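Local coordinates for protein multisubunit Na+/H+ antiporter, D subunit (Anoxybacillus flavithermus, PDB 6Z16) that probably exchanges sodium ions for protons across the cell membrane as one subunit of a multisubunit Mrp-type antiporter related to complex I, at residues Leu47-Thr58 and Leu72-Leu83. Residues are numbered along the deposited sequence; the frame is centred on the assembly and turned at random.
Sequences LLHRVHTDGIQT and LVSDSLSALLVL
L48 drops as a knob into a hole formed by S76, A79, L80 and L83, where helix segments 47-53 and 76-83, joined by the β-hairpin of strands 57-60 and 71-74, run antiparallel with their axes at 164°. Its CD1 rests on A79 CB at 3.7 Å, while CD2 meets CD2 of L83, whose side chain runs at about a right angle to it, and CD2 of L80. V51 CG2 also bears on A79 CB, and a single methyl suits a place pressed by both side chains. Shortening L48 to an alanine is likely to open a gap over A79 and take from L80 and L83 the methyl they pack on. Nearer the hairpin, I56 is extended at chi1 (176°), setting CG1 near S74 O, and at chi2, bringing CD1 to 3.7 Å from V73 CG1 and against D75 CB; Y483 touches both I56 and V73. D75 suits the N-cap because its short carboxylate can turn back to a first-turn amide: OD1 accepts a weak bond from S78 N, and OD2 forms a salt bridge with R258. Q57 and S74 are an antiparallel hydrogen-bonded pair, with Q57 N to S74 O at 3.0 Å and S74 N to Q57 O at 2.9 Å, the latter nearly in line with the carbonyl bond.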
loop_
_atom_site.group_PDB
_atom_site.type_symbol
_atom_site.label_atom_id
_atom_site.label_comp_id
_atom_site.label_asym_id
_atom_site.label_seq_id
_atom_site.Cartn_x
_atom_site.Cartn_y
_atom_site.Cartn_z
ATOM N N LEU D 47 -35.669 45.941 -14.245
ATOM C CA LEU D 47 -35.331 45.435 -15.574
ATOM C C LEU D 47 -36.051 46.211 -16.669
ATOM O O LEU D 47 -35.472 46.479 -17.729
ATOM C CB LEU D 47 -35.659 43.946 -15.672
ATOM C CG LEU D 47 -35.378 43.292 -17.025
ATOM C CD1 LEU D 47 -33.911 43.403 -17.379
ATOM C CD2 LEU D 47 -35.828 41.855 -17.030
ATOM N N LEU D 48 -37.310 46.587 -16.423
ATOM C CA LEU D 48 -38.057 47.360 -17.411
ATOM C C LEU D 48 -37.476 48.762 -17.588
ATOM O O LEU D 48 -37.368 49.252 -18.719
ATOM C CB LEU D 48 -39.530 47.414 -17.018
ATOM C CG LEU D 48 -40.462 48.145 -17.979
ATOM C CD1 LEU D 48 -40.417 47.537 -19.361
ATOM C CD2 LEU D 48 -41.861 48.096 -17.443
ATOM N N HIS D 49 -37.051 49.403 -16.494
ATOM C CA HIS D 49 -36.353 50.679 -16.643
ATOM C C HIS D 49 -35.001 50.514 -17.327
ATOM O O HIS D 49 -34.579 51.401 -18.084
ATOM C CB HIS D 49 -36.165 51.365 -15.292
ATOM C CG HIS D 49 -35.477 52.692 -15.386
ATOM N ND1 HIS D 49 -34.112 52.835 -15.265
ATOM C CD2 HIS D 49 -35.960 53.930 -15.641
ATOM C CE1 HIS D 49 -33.788 54.106 -15.410
ATOM N NE2 HIS D 49 -34.890 54.791 -15.645
ATOM N N ARG D 50 -34.323 49.388 -17.090
ATOM C CA ARG D 50 -33.037 49.135 -17.729
ATOM C C ARG D 50 -33.185 48.974 -19.235
ATOM O O ARG D 50 -32.408 49.549 -20.004
ATOM C CB ARG D 50 -32.400 47.895 -17.108
ATOM C CG ARG D 50 -31.046 47.528 -17.660
ATOM C CD ARG D 50 -30.008 48.574 -17.343
ATOM N NE ARG D 50 -28.684 48.149 -17.776
ATOM C CZ ARG D 50 -27.616 48.935 -17.799
ATOM N NH1 ARG D 50 -27.713 50.201 -17.420
ATOM N NH2 ARG D 50 -26.451 48.457 -18.207
ATOM N N VAL D 51 -34.191 48.215 -19.679
ATOM C CA VAL D 51 -34.399 48.048 -21.114
ATOM C C VAL D 51 -35.018 49.286 -21.744
ATOM O O VAL D 51 -34.940 49.446 -22.966
ATOM C CB VAL D 51 -35.264 46.817 -21.442
ATOM C CG1 VAL D 51 -34.650 45.573 -20.869
ATOM C CG2 VAL D 51 -36.674 46.971 -20.943
ATOM N N HIS D 52 -35.630 50.172 -20.954
ATOM C CA HIS D 52 -36.099 51.427 -21.523
ATOM C C HIS D 52 -34.965 52.426 -21.728
ATOM O O HIS D 52 -34.951 53.137 -22.736
ATOM C CB HIS D 52 -37.182 52.039 -20.640
ATOM C CG HIS D 52 -37.824 53.254 -21.233
ATOM N ND1 HIS D 52 -37.337 54.527 -21.035
ATOM C CD2 HIS D 52 -38.905 53.388 -22.034
ATOM C CE1 HIS D 52 -38.094 55.393 -21.681
ATOM N NE2 HIS D 52 -39.054 54.728 -22.296
ATOM N N THR D 53 -34.012 52.495 -20.795
ATOM C CA THR D 53 -33.016 53.564 -20.839
ATOM C C THR D 53 -32.005 53.353 -21.961
ATOM O O THR D 53 -31.920 54.162 -22.889
ATOM C CB THR D 53 -32.304 53.675 -19.499
ATOM O OG1 THR D 53 -33.263 53.981 -18.482
ATOM C CG2 THR D 53 -31.262 54.773 -19.557
ATOM N N ASP D 54 -31.220 52.284 -21.895
ATOM C CA ASP D 54 -30.425 51.901 -23.049
ATOM C C ASP D 54 -31.092 50.709 -23.726
ATOM O O ASP D 54 -32.209 50.318 -23.370
ATOM C CB ASP D 54 -28.960 51.652 -22.671
ATOM C CG ASP D 54 -28.787 50.614 -21.587
ATOM O OD1 ASP D 54 -29.791 50.152 -21.014
ATOM O OD2 ASP D 54 -27.621 50.257 -21.311
ATOM N N GLY D 55 -30.414 50.128 -24.711
ATOM C CA GLY D 55 -31.045 49.207 -25.637
ATOM C C GLY D 55 -31.484 47.850 -25.122
ATOM O O GLY D 55 -31.622 47.622 -23.917
ATOM N N ILE D 56 -31.719 46.943 -26.066
ATOM C CA ILE D 56 -32.171 45.596 -25.757
ATOM C C ILE D 56 -31.060 44.817 -25.063
ATOM O O ILE D 56 -29.884 44.902 -25.438
ATOM C CB ILE D 56 -32.647 44.930 -27.062
ATOM C CG1 ILE D 56 -33.049 43.470 -26.874
ATOM C CG2 ILE D 56 -31.656 45.161 -28.185
ATOM C CD1 ILE D 56 -33.662 42.891 -28.115
ATOM N N GLN D 57 -31.425 44.077 -24.017
ATOM C CA GLN D 57 -30.453 43.453 -23.128
ATOM C C GLN D 57 -30.227 42.004 -23.542
ATOM O O GLN D 57 -31.165 41.204 -23.547
ATOM C CB GLN D 57 -30.925 43.530 -21.678
ATOM C CG GLN D 57 -31.038 44.942 -21.134
ATOM C CD GLN D 57 -29.716 45.672 -21.102
ATOM O OE1 GLN D 57 -29.486 46.596 -21.877
ATOM N NE2 GLN D 57 -28.835 45.257 -20.205
ATOM N N THR D 58 -28.990 41.669 -23.892
ATOM C CA THR D 58 -28.619 40.307 -24.251
ATOM C C THR D 58 -27.538 39.809 -23.308
ATOM O O THR D 58 -26.566 40.518 -23.037
ATOM C CB THR D 58 -28.111 40.216 -25.690
ATOM O OG1 THR D 58 -26.951 41.039 -25.843
ATOM C CG2 THR D 58 -29.174 40.672 -26.664
ATOM N N LEU D 72 -29.841 34.668 -23.410
ATOM C CA LEU D 72 -31.090 35.189 -22.889
ATOM C C LEU D 72 -31.254 36.626 -23.352
ATOM O O LEU D 72 -30.339 37.439 -23.199
ATOM C CB LEU D 72 -31.113 35.115 -21.369
ATOM C CG LEU D 72 -31.126 33.732 -20.749
ATOM C CD1 LEU D 72 -31.057 33.874 -19.257
ATOM C CD2 LEU D 72 -32.370 32.990 -21.152
ATOM N N VAL D 73 -32.407 36.936 -23.933
ATOM C CA VAL D 73 -32.663 38.249 -24.509
ATOM C C VAL D 73 -33.901 38.830 -23.850
ATOM O O VAL D 73 -34.960 38.194 -23.837
ATOM C CB VAL D 73 -32.846 38.181 -26.035
ATOM C CG1 VAL D 73 -33.130 39.549 -26.581
ATOM C CG2 VAL D 73 -31.623 37.613 -26.687
ATOM N N SER D 74 -33.764 40.029 -23.296
ATOM C CA SER D 74 -34.891 40.803 -22.801
ATOM C C SER D 74 -35.007 42.053 -23.658
ATOM O O SER D 74 -34.128 42.925 -23.627
ATOM C CB SER D 74 -34.724 41.159 -21.329
ATOM O OG SER D 74 -35.847 41.878 -20.867
ATOM N N ASP D 75 -36.060 42.099 -24.466
ATOM C CA ASP D 75 -36.521 43.310 -25.117
ATOM C C ASP D 75 -37.627 43.918 -24.259
ATOM O O ASP D 75 -37.865 43.487 -23.129
ATOM C CB ASP D 75 -36.964 43.011 -26.546
ATOM C CG ASP D 75 -37.933 41.850 -26.630
ATOM O OD1 ASP D 75 -38.159 41.175 -25.605
ATOM O OD2 ASP D 75 -38.476 41.615 -27.728
ATOM N N SER D 76 -38.320 44.926 -24.783
ATOM C CA SER D 76 -39.270 45.643 -23.947
ATOM C C SER D 76 -40.558 44.861 -23.737
ATOM O O SER D 76 -41.162 44.953 -22.661
ATOM C CB SER D 76 -39.561 47.012 -24.548
ATOM O OG SER D 76 -40.422 47.750 -23.707
ATOM N N LEU D 77 -40.964 44.060 -24.724
ATOM C CA LEU D 77 -42.175 43.255 -24.587
ATOM C C LEU D 77 -42.017 42.169 -23.534
ATOM O O LEU D 77 -42.930 41.938 -22.730
ATOM C CB LEU D 77 -42.545 42.642 -25.934
ATOM C CG LEU D 77 -43.748 41.701 -25.933
ATOM C CD1 LEU D 77 -45.008 42.396 -25.446
ATOM C CD2 LEU D 77 -43.941 41.140 -27.317
ATOM N N SER D 78 -40.859 41.507 -23.509
ATOM C CA SER D 78 -40.620 40.472 -22.511
ATOM C C SER D 78 -40.521 41.051 -21.107
ATOM O O SER D 78 -40.996 40.428 -20.154
ATOM C CB SER D 78 -39.360 39.696 -22.870
ATOM O OG SER D 78 -38.233 40.543 -22.854
ATOM N N ALA D 79 -39.961 42.257 -20.968
ATOM C CA ALA D 79 -39.896 42.905 -19.663
ATOM C C ALA D 79 -41.279 43.317 -19.175
ATOM O O ALA D 79 -41.584 43.185 -17.979
ATOM C CB ALA D 79 -38.968 44.111 -19.729
ATOM N N LEU D 80 -42.129 43.802 -20.088
ATOM C CA LEU D 80 -43.513 44.110 -19.736
ATOM C C LEU D 80 -44.275 42.866 -19.304
ATOM O O LEU D 80 -45.043 42.904 -18.334
ATOM C CB LEU D 80 -44.217 44.775 -20.917
ATOM C CG LEU D 80 -43.831 46.210 -21.252
ATOM C CD1 LEU D 80 -44.393 46.599 -22.593
ATOM C CD2 LEU D 80 -44.357 47.127 -20.182
ATOM N N LEU D 81 -44.058 41.748 -20.002
ATOM C CA LEU D 81 -44.729 40.504 -19.637
ATOM C C LEU D 81 -44.231 39.953 -18.310
ATOM O O LEU D 81 -45.018 39.384 -17.543
ATOM C CB LEU D 81 -44.547 39.481 -20.752
ATOM C CG LEU D 81 -45.355 39.814 -22.000
ATOM C CD1 LEU D 81 -44.907 39.003 -23.185
ATOM C CD2 LEU D 81 -46.808 39.549 -21.709
ATOM N N VAL D 82 -42.947 40.153 -18.003
ATOM C CA VAL D 82 -42.401 39.732 -16.716
ATOM C C VAL D 82 -42.993 40.554 -15.575
ATOM O O VAL D 82 -43.384 40.002 -14.537
ATOM C CB VAL D 82 -40.865 39.808 -16.758
ATOM C CG1 VAL D 82 -40.294 39.759 -15.388
ATOM C CG2 VAL D 82 -40.315 38.635 -17.533
ATOM N N LEU D 83 -43.103 41.876 -15.762
ATOM C CA LEU D 83 -43.694 42.730 -14.734
ATOM C C LEU D 83 -45.173 42.418 -14.518
ATOM O O LEU D 83 -45.647 42.383 -13.372
ATOM C CB LEU D 83 -43.501 44.195 -15.112
ATOM C CG LEU D 83 -44.054 45.239 -14.147
ATOM C CD1 LEU D 83 -43.387 45.143 -12.799
ATOM C CD2 LEU D 83 -43.872 46.617 -14.718
#